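Local coordinates for protein HAT1-interacting factor 1 (Saccharomyces cerevisiae, PDB 4NQ0) that is a nuclear histone chaperone of the HAT-B acetyltransferase complex that binds histones H3-H4 and H2A-H2B and takes part in chromatin assembly and telomere silencing, at residues 16-21 with 50-55; 299-304 with 338-343. One frame throughout, in Å; residues are numbered along the deposited sequence.

Interaction 1. Residues 16-21 with 50-55; sequences HKVQID and DSLPKD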
ATOM      1  N   HIS A  16     -30.187   0.146  -5.409  1.00 43.46           N
ATOM      2  CA  HIS A  16     -30.091  -0.674  -4.206  1.00 43.04           C
ATOM      3  C   HIS A  16     -29.792  -2.155  -4.509  1.00 41.40           C
ATOM      4  O   HIS A  16     -28.962  -2.772  -3.856  1.00 40.30           O
ATOM      5  CB  HIS A  16     -31.370  -0.601  -3.400  1.00 44.03           C
ATOM      6  CG  HIS A  16     -31.345  -1.490  -2.207  1.00 45.96           C
ATOM      7  ND1 HIS A  16     -30.566  -1.219  -1.101  1.00 47.09           N
ATOM      8  CD2 HIS A  16     -31.946  -2.679  -1.964  1.00 47.23           C
ATOM      9  CE1 HIS A  16     -30.718  -2.185  -0.213  1.00 47.95           C
ATOM     10  NE2 HIS A  16     -31.551  -3.082  -0.711  1.00 48.23           N
ATOM     11  N   LYS A  17     -30.507  -2.713  -5.483  1.00 40.55           N
ATOM     12  CA  LYS A  17     -30.284  -4.089  -5.946  1.00 39.53           C
ATOM     13  C   LYS A  17     -28.843  -4.285  -6.400  1.00 37.81           C
ATOM     14  O   LYS A  17     -28.196  -5.268  -6.037  1.00 36.83           O
ATOM     15  CB  LYS A  17     -31.207  -4.421  -7.115  1.00 39.71           C
ATOM     16  CG  LYS A  17     -32.701  -4.475  -6.783  1.00 40.92           C
ATOM     17  CD  LYS A  17     -33.522  -4.587  -8.075  1.00 41.43           C
ATOM     18  CE  LYS A  17     -35.002  -4.249  -7.882  1.00 43.29           C
ATOM     19  NZ  LYS A  17     -35.699  -5.183  -6.955  1.00 44.20           N
ATOM     20  N   VAL A  18     -28.344  -3.341  -7.191  1.00 36.80           N
ATOM     21  CA  VAL A  18     -26.952  -3.371  -7.636  1.00 35.41           C
ATOM     22  C   VAL A  18     -25.995  -3.280  -6.445  1.00 35.26           C
ATOM     23  O   VAL A  18     -25.027  -4.033  -6.365  1.00 33.99           O
ATOM     24  CB  VAL A  18     -26.646  -2.247  -8.639  1.00 35.21           C
ATOM     25  CG1 VAL A  18     -25.150  -2.139  -8.876  1.00 33.72           C
ATOM     26  CG2 VAL A  18     -27.391  -2.488  -9.974  1.00 35.47           C
ATOM     27  N   GLN A  19     -26.285  -2.371  -5.519  1.00 35.70           N
ATOM     28  CA  GLN A  19     -25.463  -2.188  -4.319  1.00 36.43           C
ATOM     29  C   GLN A  19     -25.323  -3.487  -3.517  1.00 35.96           C
ATOM     30  O   GLN A  19     -24.212  -3.910  -3.188  1.00 35.16           O
ATOM     31  CB  GLN A  19     -26.075  -1.092  -3.430  1.00 37.68           C
ATOM     32  CG  GLN A  19     -25.410  -0.906  -2.085  1.00 40.79           C
ATOM     33  CD  GLN A  19     -24.007  -0.361  -2.197  1.00 44.54           C
ATOM     34  OE1 GLN A  19     -23.053  -0.953  -1.689  1.00 47.88           O
ATOM     35  NE2 GLN A  19     -23.869   0.784  -2.861  1.00 47.91           N
ATOM     36  N   ILE A  20     -26.459  -4.106  -3.213  1.00 35.96           N
ATOM     37  CA  ILE A  20     -26.498  -5.348  -2.437  1.00 36.11           C
ATOM     38  C   ILE A  20     -25.739  -6.483  -3.137  1.00 35.07           C
ATOM     39  O   ILE A  20     -24.956  -7.196  -2.499  1.00 34.80           O
ATOM     40  CB  ILE A  20     -27.959  -5.770  -2.134  1.00 37.13           C
ATOM     41  CG1 ILE A  20     -28.522  -4.897  -1.004  1.00 37.98           C
ATOM     42  CG2 ILE A  20     -28.037  -7.254  -1.738  1.00 38.25           C
ATOM     43  N   ASP A  21     -25.941  -6.621  -4.446  1.00 33.66           N
ATOM     44  CA  ASP A  21     -25.214  -7.631  -5.225  1.00 32.92           C
ATOM     45  C   ASP A  21     -23.698  -7.420  -5.158  1.00 32.27           C
ATOM     46  O   ASP A  21     -22.936  -8.380  -4.979  1.00 31.75           O
ATOM     47  CB  ASP A  21     -25.679  -7.617  -6.686  1.00 32.35           C
ATOM     48  CG  ASP A  21     -24.791  -8.462  -7.597  1.00 32.21           C
ATOM     49  OD1 ASP A  21     -25.077  -9.668  -7.750  1.00 31.70           O
ATOM     50  OD2 ASP A  21     -23.825  -7.916  -8.179  1.00 31.72           O
ATOM     51  N   ASP A  50     -17.245  -5.227 -14.564  1.00 30.94           N
ATOM     52  CA  ASP A  50     -17.681  -5.057 -15.956  1.00 31.95           C
ATOM     53  C   ASP A  50     -19.193  -4.901 -16.058  1.00 32.83           C
ATOM     54  O   ASP A  50     -19.681  -4.276 -16.983  1.00 33.01           O
ATOM     55  CB  ASP A  50     -17.263  -6.245 -16.842  1.00 32.41           C
ATOM     56  CG  ASP A  50     -15.839  -6.125 -17.389  1.00 33.15           C
ATOM     57  OD1 ASP A  50     -15.333  -5.001 -17.593  1.00 35.22           O
ATOM     58  OD2 ASP A  50     -15.226  -7.175 -17.647  1.00 34.82           O
ATOM     59  N   SER A  51     -19.933  -5.474 -15.116  1.00 33.85           N
ATOM     60  CA  SER A  51     -21.385  -5.461 -15.191  1.00 35.04           C
ATOM     61  C   SER A  51     -22.047  -4.376 -14.348  1.00 36.06           C
ATOM     62  O   SER A  51     -23.269  -4.285 -14.348  1.00 36.21           O
ATOM     63  CB  SER A  51     -21.957  -6.841 -14.837  1.00 35.30           C
ATOM     64  OG  SER A  51     -21.951  -7.679 -15.980  1.00 35.07           O
ATOM     65  N   LEU A  52     -21.273  -3.559 -13.634  1.00 36.78           N
ATOM     66  CA  LEU A  52     -21.875  -2.437 -12.902  1.00 38.01           C
ATOM     67  C   LEU A  52     -22.332  -1.384 -13.908  1.00 39.38           C
ATOM     68  O   LEU A  52     -21.642  -1.144 -14.899  1.00 39.02           O
ATOM     69  CB  LEU A  52     -20.881  -1.784 -11.948  1.00 37.59           C
ATOM     70  CG  LEU A  52     -20.434  -2.575 -10.728  1.00 37.37           C
ATOM     71  CD1 LEU A  52     -19.198  -1.917 -10.132  1.00 36.53           C
ATOM     72  CD2 LEU A  52     -21.555  -2.678  -9.700  1.00 37.75           C
ATOM     73  N   PRO A  53     -23.486  -0.751 -13.661  1.00 41.41           N
ATOM     74  CA  PRO A  53     -23.904   0.350 -14.537  1.00 42.90           C
ATOM     75  C   PRO A  53     -22.893   1.498 -14.529  1.00 44.26           C
ATOM     76  O   PRO A  53     -22.294   1.793 -13.492  1.00 43.79           O
ATOM     77  CB  PRO A  53     -25.242   0.800 -13.941  1.00 43.25           C
ATOM     78  CG  PRO A  53     -25.277   0.248 -12.572  1.00 43.02           C
ATOM     79  CD  PRO A  53     -24.473  -1.015 -12.601  1.00 41.73           C
ATOM     80  N   LYS A  54     -22.710   2.136 -15.683  1.00 46.15           N
ATOM     81  CA  LYS A  54     -21.641   3.118 -15.865  1.00 47.31           C
ATOM     82  C   LYS A  54     -21.943   4.501 -15.278  1.00 48.62           C
ATOM     83  O   LYS A  54     -21.028   5.316 -15.150  1.00 49.36           O
ATOM     84  CB  LYS A  54     -21.286   3.252 -17.352  1.00 47.80           C
ATOM     85  N   ASP A  55     -23.198   4.779 -14.917  1.00 49.68           N
ATOM     86  CA  ASP A  55     -23.530   6.085 -14.335  1.00 50.60           C
ATOM     87  C   ASP A  55     -24.164   6.007 -12.941  1.00 50.95           C
ATOM     88  O   ASP A  55     -25.029   5.176 -12.684  1.00 51.53           O
ATOM     89  CB  ASP A  55     -24.450   6.870 -15.273  1.00 51.53           C
ATOM     90  CG  ASP A  55     -24.381   8.372 -15.035  1.00 52.03           C
TER
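Val18 is the single residue of segment 16-21 that meets 50-55, and it does so with its two methyls against Leu52 and Pro53. Its CB, pointed toward the other segment, still stands 4.7 Å from Pro53 CD, leaving the branches to make the contact. CG1 lies anti to the backbone N (chi1 169°), a setting that carries it out to Leu52 CD2 at 3.7 Å. The same methyl CG1 rests 3.9 Å from Pro53 CD, thus bridging two consecutive residues. CG2 comes more loosely to Pro53 CD, at 4.2 Å. Leu52 swings its tip nearer than its CB direction suggests and crosses Val18 obliquely. Valine suits the place because its two methyls fork from CB, letting one side chain touch both Leu52 and Pro53 with no polar group to satisfy; proline suits the extended chain opposite, offering a rigid apolar CD without an N-H to satisfy. The contact is small and lies at the surface, and Leu57 adds to the cover over Val18, while Leu52 also touches Pro59. It joins the beginning of helix 14-34 to the chain leaving helix 38-51, across the open end of this helical hairpin, just before helix 61-77 starts.

Interaction 2. Residues 299-304 with 338-343; sequences KDKLKR and DEVQEN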
ATOM      1  N   LYS A 299      25.308   7.586   3.585  1.00 33.72           N
ATOM      2  CA  LYS A 299      25.048   8.417   4.756  1.00 33.77           C
ATOM      3  C   LYS A 299      23.548   8.545   5.030  1.00 33.12           C
ATOM      4  O   LYS A 299      23.119   8.422   6.176  1.00 32.44           O
ATOM      5  CB  LYS A 299      25.674   9.799   4.602  1.00 34.25           C
ATOM      6  CG  LYS A 299      25.909  10.489   5.920  1.00 35.56           C
ATOM      7  N   ASP A 300      22.763   8.788   3.978  1.00 32.95           N
ATOM      8  CA  ASP A 300      21.305   8.875   4.109  1.00 32.68           C
ATOM      9  C   ASP A 300      20.697   7.530   4.511  1.00 31.38           C
ATOM     10  O   ASP A 300      19.761   7.494   5.303  1.00 30.77           O
ATOM     11  CB  ASP A 300      20.662   9.389   2.809  1.00 33.19           C
ATOM     12  CG  ASP A 300      21.062  10.835   2.480  1.00 36.21           C
ATOM     13  OD1 ASP A 300      21.150  11.174   1.278  1.00 38.42           O
ATOM     14  OD2 ASP A 300      21.288  11.639   3.422  1.00 39.89           O
ATOM     15  N   LYS A 301      21.219   6.429   3.971  1.00 30.65           N
ATOM     16  CA  LYS A 301      20.749   5.115   4.392  1.00 29.99           C
ATOM     17  C   LYS A 301      20.948   4.949   5.894  1.00 29.70           C
ATOM     18  O   LYS A 301      20.010   4.587   6.608  1.00 28.99           O
ATOM     19  CB  LYS A 301      21.458   3.985   3.646  1.00 30.13           C
ATOM     20  CG  LYS A 301      21.105   3.908   2.189  1.00 30.33           C
ATOM     21  CD  LYS A 301      21.550   2.602   1.581  1.00 29.40           C
ATOM     22  CE  LYS A 301      21.347   2.628   0.101  1.00 28.64           C
ATOM     23  NZ  LYS A 301      21.565   1.313  -0.507  1.00 29.01           N
ATOM     24  N   LEU A 302      22.161   5.239   6.363  1.00 29.97           N
ATOM     25  CA  LEU A 302      22.527   5.018   7.761  1.00 30.30           C
ATOM     26  C   LEU A 302      21.640   5.806   8.705  1.00 30.03           C
ATOM     27  O   LEU A 302      21.201   5.275   9.723  1.00 29.42           O
ATOM     28  CB  LEU A 302      23.998   5.367   8.019  1.00 30.78           C
ATOM     29  CG  LEU A 302      25.029   4.348   7.521  1.00 32.21           C
ATOM     30  CD1 LEU A 302      26.474   4.859   7.712  1.00 31.78           C
ATOM     31  CD2 LEU A 302      24.813   3.018   8.247  1.00 32.25           C
ATOM     32  N   LYS A 303      21.366   7.063   8.363  1.00 30.41           N
ATOM     33  CA  LYS A 303      20.504   7.905   9.203  1.00 30.44           C
ATOM     34  C   LYS A 303      19.100   7.329   9.340  1.00 29.39           C
ATOM     35  O   LYS A 303      18.521   7.377  10.419  1.00 29.20           O
ATOM     36  CB  LYS A 303      20.413   9.327   8.655  1.00 31.18           C
ATOM     37  CG  LYS A 303      21.721  10.093   8.720  1.00 34.78           C
ATOM     38  CD  LYS A 303      21.596  11.551   8.240  1.00 37.85           C
ATOM     39  CE  LYS A 303      23.000  12.154   8.062  1.00 40.49           C
ATOM     40  NZ  LYS A 303      23.019  13.606   7.682  1.00 41.65           N
ATOM     41  N   ARG A 304      18.553   6.792   8.247  1.00 28.63           N
ATOM     42  CA  ARG A 304      17.201   6.206   8.290  1.00 27.29           C
ATOM     43  C   ARG A 304      17.206   4.884   9.047  1.00 26.88           C
ATOM     44  O   ARG A 304      16.296   4.618   9.836  1.00 26.00           O
ATOM     45  CB  ARG A 304      16.617   5.995   6.887  1.00 26.89           C
ATOM     46  CG  ARG A 304      15.140   5.604   6.887  1.00 25.31           C
ATOM     47  CD  ARG A 304      14.252   6.824   7.094  1.00 26.05           C
ATOM     48  NE  ARG A 304      12.867   6.484   7.439  1.00 24.21           N
ATOM     49  CZ  ARG A 304      11.841   7.336   7.445  1.00 27.51           C
ATOM     50  NH1 ARG A 304      11.997   8.607   7.068  1.00 26.34           N
ATOM     51  NH2 ARG A 304      10.628   6.905   7.811  1.00 29.20           N
ATOM     52  N   ASP A 338      25.228  -2.687   9.247  1.00 37.30           N
ATOM     53  CA  ASP A 338      26.509  -3.365   8.975  1.00 39.24           C
ATOM     54  C   ASP A 338      26.875  -3.342   7.489  1.00 39.95           C
ATOM     55  O   ASP A 338      27.953  -2.904   7.129  1.00 40.49           O
ATOM     56  CB  ASP A 338      26.472  -4.809   9.468  1.00 39.99           C
ATOM     57  CG  ASP A 338      26.290  -4.908  10.973  1.00 41.63           C
ATOM     58  OD1 ASP A 338      25.852  -5.978  11.429  1.00 44.19           O
ATOM     59  OD2 ASP A 338      26.563  -3.918  11.696  1.00 43.47           O
ATOM     60  N   GLU A 339      25.974  -3.819   6.641  1.00 40.91           N
ATOM     61  CA  GLU A 339      26.196  -3.832   5.190  1.00 42.45           C
ATOM     62  C   GLU A 339      26.668  -2.477   4.653  1.00 42.68           C
ATOM     63  O   GLU A 339      27.663  -2.405   3.939  1.00 43.66           O
ATOM     64  CB  GLU A 339      24.918  -4.262   4.466  1.00 42.73           C
ATOM     65  CG  GLU A 339      24.926  -4.070   2.938  1.00 44.51           C
ATOM     66  CD  GLU A 339      25.907  -4.981   2.217  1.00 47.37           C
ATOM     67  OE1 GLU A 339      26.359  -5.981   2.816  1.00 49.16           O
ATOM     68  OE2 GLU A 339      26.219  -4.698   1.040  1.00 50.30           O
ATOM     69  N   VAL A 340      25.966  -1.408   5.010  1.00 42.56           N
ATOM     70  CA  VAL A 340      26.326  -0.076   4.529  1.00 43.14           C
ATOM     71  C   VAL A 340      27.633   0.433   5.148  1.00 44.28           C
ATOM     72  O   VAL A 340      28.499   0.956   4.438  1.00 44.61           O
ATOM     73  CB  VAL A 340      25.183   0.932   4.767  1.00 42.35           C
ATOM     74  CG1 VAL A 340      25.618   2.354   4.412  1.00 41.79           C
ATOM     75  CG2 VAL A 340      23.968   0.526   3.950  1.00 42.14           C
ATOM     76  N   GLN A 341      27.797   0.269   6.456  1.00 45.19           N
ATOM     77  CA  GLN A 341      29.021   0.738   7.110  1.00 46.60           C
ATOM     78  C   GLN A 341      30.281   0.076   6.553  1.00 48.27           C
ATOM     79  O   GLN A 341      31.309   0.737   6.412  1.00 48.60           O
ATOM     80  CB  GLN A 341      28.951   0.581   8.638  1.00 46.51           C
ATOM     81  CG  GLN A 341      28.769   1.912   9.370  1.00 47.42           C
ATOM     82  CD  GLN A 341      28.090   1.781  10.732  1.00 48.28           C
ATOM     83  OE1 GLN A 341      28.215   0.766  11.415  1.00 50.13           O
ATOM     84  NE2 GLN A 341      27.373   2.824  11.130  1.00 49.79           N
ATOM     85  N   GLU A 342      30.189  -1.208   6.208  1.00 49.84           N
ATOM     86  CA  GLU A 342      31.350  -1.980   5.761  1.00 51.64           C
ATOM     87  C   GLU A 342      31.627  -1.884   4.257  1.00 53.38           C
ATOM     88  O   GLU A 342      32.786  -1.842   3.852  1.00 54.29           O
ATOM     89  CB  GLU A 342      31.184  -3.456   6.143  1.00 51.98           C
ATOM     90  CG  GLU A 342      31.037  -3.715   7.641  1.00 51.15           C
ATOM     91  CD  GLU A 342      32.353  -3.683   8.408  1.00 51.11           C
ATOM     92  OE1 GLU A 342      32.320  -3.344   9.608  1.00 49.29           O
ATOM     93  OE2 GLU A 342      33.414  -4.018   7.832  1.00 52.20           O
ATOM     94  N   ASN A 343      30.582  -1.867   3.429  1.00 54.53           N
ATOM     95  CA  ASN A 343      30.763  -1.931   1.974  1.00 56.34           C
ATOM     96  C   ASN A 343      30.514  -0.615   1.248  1.00 57.08           C
ATOM     97  O   ASN A 343      31.343  -0.172   0.452  1.00 58.20           O
ATOM     98  CB  ASN A 343      29.866  -3.013   1.373  1.00 56.63           C
ATOM     99  CG  ASN A 343      30.154  -4.393   1.939  1.00 57.41           C
ATOM    100  OD1 ASN A 343      31.189  -4.625   2.564  1.00 58.04           O
ATOM    101  ND2 ASN A 343      29.231  -5.317   1.724  1.00 58.18           N
TER
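Lys301 NZ, at the end of a side chain that packs against Val340, is hydrogen-bonded to Val293 O and to Gln344 OE1, with a weak third bond to Leu290 O. Gln344 belongs to the partner helix 323-344, so the amine of helix 298-316 links the end of that helix to the chain leaving helix 273-290. Lysine fits because its extended chain is apolar until its tip: CD lies 4.0 Å from Val340 CG2, and the amine is delivered beyond it.

Val340 divides its methyls between neighbours on helix 298-316. With CG1 anti to the backbone N (chi1 174°), that branch meets Leu302 CG at 3.7 Å and Leu302 CD2 at 4.0 Å, the two side chains sliding past each other in opposite directions. Leu302 then reaches Gln341, whose extended chain runs across it at about a right angle. Gln341 NE2 is 3.9 Å from Leu302 CD2, and Gln341 CG is 4.1 Å from Leu302 CD1, van der Waals cover with no hydrogen bond. With an alanine in place of Leu302, CG and both methyls go, which would probably open a gap beside Val340 CG1 and leave the Gln341 amide with less cover.

The helices run antiparallel, their local axes 9.8 Å apart at an angle of 150°. Segment 299-304 falls in the predicted TPR 3 (residues 289-322), and antiparallel helix pairs are the building unit of TPR folds. Val340 also touches Ala298 and Phe305, extending the apolar seam along helix 298-316. No hydrogen bond joins the two segments; they meet through carbon surfaces, with one amide nitrogen against a leucine methyl. The buried Lys301 amine, if protonated, would probably be stabilised by Val293 O and Gln344 OE1, with a weaker share from Leu290 O.

In the fold
Interactions 1 and 2 lie on opposite sides of the chain's centre, about 27 and 26 Å from it. Their own centres are about 52 Å apart and their nearest atoms about 36 Å, so neither touches the other. Both join the early part of one helix to the late part of a following helix or the chain just after it, and they come in series along the sequence. Burial distinguishes them: 107 Å² at the surface 16-21 contact, 214 Å² at the buried 299-304 one. Segment 299-304 falls within the region 248-332 that interacts with H2A-H2B, whereas interaction 1 precedes the histone-interacting region 80-199.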